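Local coordinates for protein Cwp19 (Clostridioides difficile, PDB 5OQ3) that probably cleaves bonds of the bacterial cell-wall peptidoglycan, the piece described here being its glycoside hydrolase domain, a TIM barrel, at residues 55-58 and 59-63; 193-196 and 197-201; 295-298 and 299-302. All blocks are in the same frame, centred on the assembly; numbering follows the deposited sequence. Where two conformers were deposited one is given.

Overall arrangement
The three contacts are local arrangements at separate places on one TIM barrel. Interaction 1 lies within helix 47-63, in the beta-alpha-beta unit that links barrel strands 27-32 and 68-74. Interactions 2 and 3 belong to loops that follow strands 186-189 and 286-287 and run into helices 202-208 and 302-313, at the end of the barrel where active sites of this fold lie. Interactions 1 and 2 sit on opposite sides of the chain's centre, their own centres about 38 Å apart. Interaction 3 is about 32 Å from the first and about 28 Å from the second, centre to centre. None touches another: nearest atoms are about 17 Å apart or more.

Interaction 1: 55-58 and 59-63; sequences TDLL and DKLKS
L61 packs its branched end against L57 one turn earlier in helix 47-63, the first long helix of the TIM barrel, in the beta-alpha-beta unit between strands 27-32 and 68-74. The helix turn itself is carried by four backbone bonds, from the N-H groups of D59, K60, L61 and K62 to the carbonyls of T55, D56, L57 and L58; the L61 N to L57 O bond, 3.0 Å, is among the straighter ones.

The side chain of L61 rises from this framework. L61 CB rests between two carbonyls, 3.7 Å from both L57 O and L58 O. The first torsion (chi1 -62°) sets L61 CG opposite the carbonyl carbon and brings it back over the preceding turn, 3.3 Å from L57 O. From there L61 CD1 reaches the L57 side chain, coming within 4.2 Å of L57 CG, and the two leucines cross at a slant. L58 CD2 flanks the same methyl more loosely. L57 and L61 face inward: both touch I32 of strand 27-32 and A364 of helix 364-369, so the helix is seated on the barrel.

The other side of the helix is polar. D56 OD1 and D59 OD2 are 4.5 Å apart, like charges that probably disfavour each other, but each aspartate has a basic partner: K52 for D56 and R115 for D59. K62 likewise reaches the carbonyl of R115. S63 turns its hydroxyl back along the helix, and S63 OG donates to K60 O at 2.7 Å.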
ATOM      1  N   THR A  55      -7.623 -16.933 -10.298  1.00 12.03           N
ATOM      2  CA  THR A  55      -6.679 -17.605 -11.199  1.00 11.73           C
ATOM      3  C   THR A  55      -6.707 -17.021 -12.607  1.00 13.62           C
ATOM      4  O   THR A  55      -5.690 -16.924 -13.266  1.00 14.99           O
ATOM      5  CB  THR A  55      -6.820 -19.144 -11.204  1.00 14.01           C
ATOM      6  OG1 THR A  55      -8.161 -19.483 -11.509  1.00 18.53           O
ATOM      7  CG2 THR A  55      -6.434 -19.715  -9.857  1.00 14.73           C
ATOM      8  N   ASP A  56      -7.888 -16.655 -13.068  1.00 13.83           N
ATOM      9  CA  ASP A  56      -7.994 -16.011 -14.364  1.00 14.29           C
ATOM     10  C   ASP A  56      -7.243 -14.676 -14.376  1.00 15.16           C
ATOM     11  O   ASP A  56      -6.586 -14.327 -15.360  1.00 16.45           O
ATOM     12  CB  ASP A  56      -9.466 -15.739 -14.709  1.00 16.02           C
ATOM     13  CG  ASP A  56     -10.233 -16.990 -15.165  1.00 19.99           C
ATOM     14  OD1 ASP A  56      -9.617 -18.070 -15.433  1.00 22.76           O
ATOM     15  OD2 ASP A  56     -11.484 -16.846 -15.283  1.00 24.48           O
ATOM     16  N   LEU A  57      -7.337 -13.936 -13.280  1.00 13.63           N
ATOM     17  CA  LEU A  57      -6.620 -12.668 -13.153  1.00 12.83           C
ATOM     18  C   LEU A  57      -5.103 -12.915 -13.174  1.00 12.81           C
ATOM     19  O   LEU A  57      -4.381 -12.282 -13.936  1.00 14.15           O
ATOM     20  CB  LEU A  57      -7.103 -11.889 -11.943  1.00 14.30           C
ATOM     21  CG  LEU A  57      -6.405 -10.558 -11.636  1.00 15.35           C
ATOM     22  CD1 LEU A  57      -6.602  -9.592 -12.809  1.00 16.67           C
ATOM     23  CD2 LEU A  57      -6.927  -9.964 -10.347  1.00 16.89           C
ATOM     24  N   LEU A  58      -4.616 -13.868 -12.378  1.00 11.85           N
ATOM     25  CA  LEU A  58      -3.190 -14.132 -12.401  1.00 12.69           C
ATOM     26  C   LEU A  58      -2.715 -14.565 -13.770  1.00 12.91           C
ATOM     27  O   LEU A  58      -1.611 -14.209 -14.189  1.00 13.55           O
ATOM     28  CB  LEU A  58      -2.835 -15.189 -11.401  1.00 13.01           C
ATOM     29  CG  LEU A  58      -2.965 -14.862  -9.927  1.00 11.77           C
ATOM     30  CD1 LEU A  58      -2.237 -15.927  -9.153  1.00 13.57           C
ATOM     31  CD2 LEU A  58      -2.354 -13.511  -9.588  1.00 13.50           C
ATOM     32  N   ASP A  59      -3.531 -15.385 -14.454  1.00 12.40           N
ATOM     33  CA  ASP A  59      -3.103 -15.835 -15.770  1.00 13.57           C
ATOM     34  C   ASP A  59      -2.904 -14.649 -16.720  1.00 13.83           C
ATOM     35  O   ASP A  59      -1.942 -14.608 -17.470  1.00 14.95           O
ATOM     36  CB  ASP A  59      -4.139 -16.778 -16.405  1.00 13.75           C
ATOM     37  CG  ASP A  59      -4.206 -18.151 -15.762  1.00 17.32           C
ATOM     38  OD1 ASP A  59      -3.245 -18.572 -15.083  1.00 20.15           O
ATOM     39  OD2 ASP A  59      -5.230 -18.835 -16.021  1.00 22.13           O
ATOM     40  N   LYS A  60      -3.811 -13.690 -16.672  1.00 13.39           N
ATOM     41  CA  LYS A  60      -3.718 -12.537 -17.549  0.54 15.16           C
ATOM     42  C   LYS A  60      -2.480 -11.681 -17.150  1.00 15.37           C
ATOM     43  O   LYS A  60      -1.722 -11.256 -18.014  1.00 16.14           O
ATOM     44  CB  LYS A  60      -5.025 -11.740 -17.501  0.54 19.02           C
ATOM     45  CG  LYS A  60      -5.276 -10.808 -18.685  0.54 22.50           C
ATOM     46  CD  LYS A  60      -5.796 -11.515 -19.945  0.54 25.09           C
ATOM     47  CE  LYS A  60      -7.285 -11.921 -19.928  0.54 27.88           C
ATOM     48  NZ  LYS A  60      -8.262 -10.793 -20.044  0.54 29.31           N
ATOM     49  N   LEU A  61      -2.247 -11.495 -15.851  1.00 13.48           N
ATOM     50  CA  LEU A  61      -1.071 -10.730 -15.415  1.00 13.02           C
ATOM     51  C   LEU A  61       0.234 -11.420 -15.836  1.00 12.87           C
ATOM     52  O   LEU A  61       1.131 -10.777 -16.366  1.00 13.68           O
ATOM     53  CB  LEU A  61      -1.117 -10.539 -13.910  1.00 12.92           C
ATOM     54  CG  LEU A  61      -2.308  -9.759 -13.340  1.00 13.44           C
ATOM     55  CD1 LEU A  61      -2.283  -9.776 -11.817  1.00 13.42           C
ATOM     56  CD2 LEU A  61      -2.327  -8.348 -13.880  1.00 14.19           C
ATOM     57  N   LYS A  62       0.306 -12.732 -15.623  1.00 13.11           N
ATOM     58  CA  LYS A  62       1.510 -13.455 -15.968  1.00 14.69           C
ATOM     59  C   LYS A  62       1.783 -13.323 -17.468  1.00 16.11           C
ATOM     60  O   LYS A  62       2.926 -13.179 -17.909  1.00 16.62           O
ATOM     61  CB  LYS A  62       1.441 -14.911 -15.543  1.00 17.15           C
ATOM     62  CG  LYS A  62       2.696 -15.626 -15.957  1.00 22.97           C
ATOM     63  CD  LYS A  62       2.988 -16.884 -15.237  1.00 28.45           C
ATOM     64  CE  LYS A  62       4.401 -17.340 -15.555  1.00 31.43           C
ATOM     65  NZ  LYS A  62       4.535 -18.756 -15.143  1.00 36.07           N
ATOM     66  N   SER A  63       0.707 -13.378 -18.254  1.00 14.81           N
ATOM     67  CA  SER A  63       0.833 -13.313 -19.710  1.00 16.87           C
ATOM     68  C   SER A  63       1.485 -12.049 -20.251  1.00 16.49           C
ATOM     69  O   SER A  63       2.005 -12.078 -21.377  1.00 19.19           O
ATOM     70  CB  SER A  63      -0.519 -13.514 -20.421  1.00 18.05           C
ATOM     71  OG  SER A  63      -1.297 -12.319 -20.435  1.00 19.03           O
TER

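Interaction 2: 193-196 and 197-201; sequences FYPG and VSFND
Between Y194 and F199 the backbone makes an irregular bend, almost fully extended at G196 and helical at V197, which brings the two rings together with no direct hydrogen bond between 193-196 and 197-201.

The aromatic pair is T-shaped: an edge of Y194 meets a face of F199, with centroids 5.2 Å apart and planes at 82°. The touching edge is the CD2-CE2 side of the tyrosine. Y194 CE2 is 3.6 Å from F199 CD2, and Y194 CD2 stands over the phenylalanine face towards its rim. F199 turns to this position with CG opposite its own backbone N (chi1 -169°), which carries the ring back over the bend. P195 approaches the F199 ring obliquely, its CD and CG both near CD1 and CE1 of the phenylalanine, the P195 CD to F199 CE1 contact being 3.7 Å.

The stretch belongs to the loop after strand 186-189, fourth strand of the TIM barrel, and D201 occupies the N-cap position of helix 202-208, although its side chain makes no capping bond. After F199 the backbone makes an inverse gamma turn centred on N200, closed by a weak bond from D201 N to F199 O.

D201 then reaches back to the tyrosine. D201 OD2 lies in the plane of the F199 ring, at its edge, and 3.8 Å from Y194 CE2. A water completes the link: Y194 OH donates to it at 2.6 Å, and it donates to D201 OD2 at 2.7 Å. N221 gives a further hydrogen bond to the same phenol oxygen, while D201 OD1 forms a salt bridge with R218, which holds the carboxylate from its other oxygen.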
ATOM      1  N   PHE A 193      -1.558   7.053   6.184  1.00  9.57           N
ATOM      2  CA  PHE A 193      -0.989   7.151   7.483  1.00  9.34           C
ATOM      3  C   PHE A 193      -1.918   8.017   8.337  1.00  9.47           C
ATOM      4  O   PHE A 193      -3.074   7.644   8.501  1.00 11.46           O
ATOM      5  CB  PHE A 193       0.483   7.624   7.384  1.00 11.55           C
ATOM      6  CG  PHE A 193       1.338   6.650   6.671  1.00 12.64           C
ATOM      7  CD1 PHE A 193       1.812   5.551   7.339  1.00 13.41           C
ATOM      8  CD2 PHE A 193       1.526   6.754   5.293  1.00 13.18           C
ATOM      9  CE1 PHE A 193       2.555   4.620   6.701  1.00 16.47           C
ATOM     10  CE2 PHE A 193       2.267   5.812   4.649  1.00 14.99           C
ATOM     11  CZ  PHE A 193       2.784   4.743   5.346  1.00 12.98           C
ATOM     12  N   TYR A 194      -1.508   9.193   8.785  1.00 10.70           N
ATOM     13  CA  TYR A 194      -2.454  10.082   9.438  1.00  9.74           C
ATOM     14  C   TYR A 194      -3.369  10.620   8.350  1.00 10.23           C
ATOM     15  O   TYR A 194      -2.915  10.846   7.227  1.00 11.73           O
ATOM     16  CB  TYR A 194      -1.736  11.253  10.130  1.00  9.07           C
ATOM     17  CG  TYR A 194      -1.136  10.940  11.462  1.00  8.30           C
ATOM     18  CD1 TYR A 194       0.131  10.397  11.564  1.00  7.83           C
ATOM     19  CD2 TYR A 194      -1.825  11.243  12.647  1.00  8.50           C
ATOM     20  CE1 TYR A 194       0.709  10.129  12.815  1.00  8.12           C
ATOM     21  CE2 TYR A 194      -1.261  10.994  13.896  1.00  8.00           C
ATOM     22  CZ  TYR A 194      -0.016  10.400  13.965  1.00  8.18           C
ATOM     23  OH  TYR A 194       0.513  10.140  15.196  1.00  8.11           O
ATOM     24  N   PRO A 195      -4.676  10.823   8.669  1.00 11.07           N
ATOM     25  CA  PRO A 195      -5.592  11.245   7.619  1.00 14.08           C
ATOM     26  C   PRO A 195      -5.596  12.710   7.361  1.00 17.33           C
ATOM     27  O   PRO A 195      -6.270  13.151   6.467  1.00 28.43           O
ATOM     28  CB  PRO A 195      -6.949  10.845   8.182  1.00 14.26           C
ATOM     29  CG  PRO A 195      -6.768  10.911   9.684  1.00 11.58           C
ATOM     30  CD  PRO A 195      -5.391  10.399   9.906  1.00 10.67           C
ATOM     31  N   GLY A 196      -4.919  13.514   8.141  1.00 18.30           N
ATOM     32  CA  GLY A 196      -4.875  14.910   7.771  1.00 22.96           C
ATOM     33  C   GLY A 196      -4.044  15.638   8.724  1.00 25.20           C
ATOM     34  O   GLY A 196      -3.552  15.063   9.717  1.00 32.45           O
ATOM     35  N   VAL A 197      -3.852  16.898   8.391  1.00 24.86           N
ATOM     36  CA  VAL A 197      -2.957  17.754   9.123  1.00 30.57           C
ATOM     37  C   VAL A 197      -3.354  17.695  10.577  1.00 27.48           C
ATOM     38  O   VAL A 197      -2.474  17.553  11.407  1.00 30.52           O
ATOM     39  CB  VAL A 197      -2.871  19.205   8.585  1.00 32.74           C
ATOM     40  CG1 VAL A 197      -2.338  19.224   7.148  1.00 36.03           C
ATOM     41  CG2 VAL A 197      -4.203  19.940   8.682  1.00 39.74           C
ATOM     42  N   SER A 198      -4.667  17.806  10.849  1.00 27.95           N
ATOM     43  CA  SER A 198      -5.189  17.730  12.167  1.00 26.45           C
ATOM     44  C   SER A 198      -5.700  16.312  12.490  1.00 21.63           C
ATOM     45  O   SER A 198      -6.059  15.510  11.634  1.00 25.06           O
ATOM     46  CB  SER A 198      -6.290  18.750  12.394  1.00 30.68           C
ATOM     47  OG  SER A 198      -7.560  18.365  11.910  1.00 42.26           O
ATOM     48  N   PHE A 199      -5.738  16.017  13.768  1.00 19.97           N
ATOM     49  CA  PHE A 199      -6.117  14.689  14.224  1.00 15.27           C
ATOM     50  C   PHE A 199      -6.288  14.840  15.722  1.00 14.17           C
ATOM     51  O   PHE A 199      -5.459  15.495  16.344  1.00 15.83           O
ATOM     52  CB  PHE A 199      -4.974  13.735  13.949  1.00 16.00           C
ATOM     53  CG  PHE A 199      -5.290  12.282  14.130  1.00 13.43           C
ATOM     54  CD1 PHE A 199      -6.178  11.628  13.316  1.00 13.23           C
ATOM     55  CD2 PHE A 199      -4.621  11.552  15.073  1.00 12.43           C
ATOM     56  CE1 PHE A 199      -6.391  10.285  13.438  1.00 13.40           C
ATOM     57  CE2 PHE A 199      -4.829  10.182  15.200  1.00 11.00           C
ATOM     58  CZ  PHE A 199      -5.706   9.547  14.374  1.00 11.69           C
ATOM     59  N   ASN A 200      -7.323  14.233  16.301  1.00 12.02           N
ATOM     60  CA  ASN A 200      -7.637  14.450  17.703  1.00 12.73           C
ATOM     61  C   ASN A 200      -6.842  13.523  18.615  1.00 11.91           C
ATOM     62  O   ASN A 200      -7.390  12.603  19.237  1.00 13.67           O
ATOM     63  CB  ASN A 200      -9.135  14.295  17.950  1.00 15.56           C
ATOM     64  CG  ASN A 200      -9.526  14.723  19.342  1.00 20.03           C
ATOM     65  OD1 ASN A 200      -8.681  15.168  20.131  1.00 26.05           O
ATOM     66  ND2 ASN A 200     -10.801  14.580  19.655  1.00 23.41           N
ATOM     67  N   ASP A 201      -5.543  13.805  18.675  1.00 11.84           N
ATOM     68  CA  ASP A 201      -4.593  13.043  19.480  1.00 10.87           C
ATOM     69  C   ASP A 201      -3.958  13.869  20.570  1.00 11.08           C
ATOM     70  O   ASP A 201      -2.891  13.510  21.047  1.00 11.18           O
ATOM     71  CB  ASP A 201      -3.492  12.418  18.613  1.00 11.77           C
ATOM     72  CG  ASP A 201      -2.687  13.424  17.830  1.00 11.39           C
ATOM     73  OD1 ASP A 201      -2.922  14.653  17.999  1.00 12.33           O
ATOM     74  OD2 ASP A 201      -1.798  12.993  17.047  1.00 11.32           O
TER
HETATM   75  O   HOH W   1      -1.122  10.397  17.253  1.00  9.30           O

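Interaction 3: 295-298 and 299-302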
ATOM      1  N   ILE A 295       4.260  12.511 -17.836  1.00 15.67           N
ATOM      2  CA  ILE A 295       5.449  13.291 -18.177  1.00 15.77           C
ATOM      3  C   ILE A 295       5.017  14.677 -18.630  1.00 16.39           C
ATOM      4  O   ILE A 295       4.083  14.802 -19.383  1.00 19.30           O
ATOM      5  CB  ILE A 295       6.263  12.544 -19.264  1.00 15.71           C
ATOM      6  CG1 ILE A 295       6.890  11.310 -18.621  1.00 14.80           C
ATOM      7  CG2 ILE A 295       7.346  13.427 -19.866  1.00 16.37           C
ATOM      8  CD1 ILE A 295       7.416  10.272 -19.595  1.00 18.15           C
ATOM      9  N   GLY A 296       5.684  15.700 -18.136  1.00 16.54           N
ATOM     10  CA  GLY A 296       5.408  17.107 -18.520  1.00 18.13           C
ATOM     11  C   GLY A 296       4.358  17.818 -17.690  1.00 17.85           C
ATOM     12  O   GLY A 296       4.070  18.980 -17.944  1.00 23.14           O
ATOM     13  N   LEU A 297       3.745  17.148 -16.717  1.00 18.72           N
ATOM     14  CA  LEU A 297       2.716  17.833 -15.929  1.00 18.19           C
ATOM     15  C   LEU A 297       3.420  18.820 -15.018  1.00 19.51           C
ATOM     16  O   LEU A 297       4.229  18.426 -14.188  1.00 21.03           O
ATOM     17  CB  LEU A 297       1.919  16.837 -15.078  1.00 17.90           C
ATOM     18  CG  LEU A 297       0.809  17.455 -14.236  1.00 18.63           C
ATOM     19  CD1 LEU A 297      -0.346  17.983 -15.078  1.00 22.96           C
ATOM     20  CD2 LEU A 297       0.335  16.428 -13.214  1.00 19.39           C
ATOM     21  N   LYS A 298       3.069  20.096 -15.124  1.00 20.14           N
ATOM     22  CA  LYS A 298       3.812  21.156 -14.433  1.00 21.23           C
ATOM     23  C   LYS A 298       3.922  20.955 -12.901  1.00 21.42           C
ATOM     24  O   LYS A 298       5.028  21.044 -12.326  1.00 23.18           O
ATOM     25  CB  LYS A 298       3.217  22.527 -14.769  1.00 25.82           C
ATOM     26  CG  LYS A 298       3.976  23.686 -14.138  1.00 30.72           C
ATOM     27  CD  LYS A 298       3.413  25.032 -14.577  1.00 36.49           C
ATOM     28  CE  LYS A 298       4.381  26.149 -14.231  1.00 42.39           C
ATOM     29  NZ  LYS A 298       4.848  26.097 -12.819  1.00 50.03           N
ATOM     30  N   ALA A 299       2.788  20.677 -12.254  1.00 20.24           N
ATOM     31  CA  ALA A 299       2.745  20.535 -10.780  1.00 19.66           C
ATOM     32  C   ALA A 299       3.448  19.309 -10.266  1.00 17.87           C
ATOM     33  O   ALA A 299       3.841  19.302  -9.087  1.00 20.50           O
ATOM     34  CB  ALA A 299       1.313  20.478 -10.278  1.00 23.59           C
ATOM     35  N   ALA A 300       3.541  18.249 -11.078  1.00 17.05           N
ATOM     36  CA  ALA A 300       4.051  16.981 -10.586  1.00 15.49           C
ATOM     37  C   ALA A 300       4.559  16.156 -11.785  1.00 14.27           C
ATOM     38  O   ALA A 300       3.892  15.211 -12.255  1.00 15.46           O
ATOM     39  CB  ALA A 300       2.982  16.219  -9.815  1.00 14.87           C
ATOM     40  N   ASP A 301       5.694  16.606 -12.324  1.00 13.80           N
ATOM     41  CA  ASP A 301       6.214  16.096 -13.579  1.00 14.01           C
ATOM     42  C   ASP A 301       6.852  14.751 -13.335  1.00 12.50           C
ATOM     43  O   ASP A 301       7.852  14.637 -12.638  1.00 14.15           O
ATOM     44  CB  ASP A 301       7.214  17.093 -14.143  1.00 15.68           C
ATOM     45  CG  ASP A 301       7.706  16.722 -15.564  1.00 17.48           C
ATOM     46  OD1 ASP A 301       7.598  15.549 -15.980  1.00 18.09           O
ATOM     47  OD2 ASP A 301       8.137  17.618 -16.284  1.00 22.10           O
ATOM     48  N   TYR A 302       6.240  13.724 -13.901  1.00 11.75           N
ATOM     49  CA  TYR A 302       6.783  12.390 -13.798  1.00 10.63           C
ATOM     50  C   TYR A 302       8.294  12.324 -14.049  1.00 10.77           C
ATOM     51  O   TYR A 302       9.040  11.644 -13.326  1.00 11.61           O
ATOM     52  CB  TYR A 302       6.059  11.450 -14.775  1.00 10.75           C
ATOM     53  CG  TYR A 302       6.494   9.996 -14.692  1.00 10.30           C
ATOM     54  CD1 TYR A 302       7.614   9.517 -15.416  1.00  9.89           C
ATOM     55  CD2 TYR A 302       5.796   9.072 -13.903  1.00 10.56           C
ATOM     56  CE1 TYR A 302       7.992   8.180 -15.354  1.00 10.02           C
ATOM     57  CE2 TYR A 302       6.192   7.753 -13.828  1.00  9.39           C
ATOM     58  CZ  TYR A 302       7.272   7.304 -14.556  1.00  9.87           C
ATOM     59  OH  TYR A 302       7.621   5.997 -14.471  1.00 10.54           O
TER
HETATM   60  O   HOH W   2       6.832  19.206 -11.442  1.00 21.20           O
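G296 and D301 make the central polar contact: the N-H of G296 donates to D301 OD1 at 2.9 Å, nearly straight at 166°. The donor comes from above the carboxylate plane, and the carboxylate reaches it because CG points opposite the backbone N of D301 (chi1 -173°). Beside this bond, I295 lays CG1 obliquely against the Y302 ring, 3.7 Å from CD1, and the backbone N of I295 lies close to Y302 CB.

The two arms are joined by a tight reversal at K298 and A299, whose backbone angles fit a type I beta turn. It is closed by A300 N donating to L297 O at 3.2 Å, a bent bond reached from above the carbonyl plane. L297 CD2 packs loosely on A300 CB at the turn's flank. A water bridges the turn to the residue after it, donating to K298 O at 2.7 Å and accepting from D301 N at 3.0 Å.

Further out, E342 accepts from I295 N, and the Y302 hydroxyl is hydrogen-bonded to N350 and Q324, which ties the ring's tip to helix 343-350 and strand 319-324. D301 OD1 also takes the N-H of S303, so one oxygen holds two backbone donors: D301 is the N-cap of helix 302-313, capping the helix that follows the sixth strand of the TIM barrel.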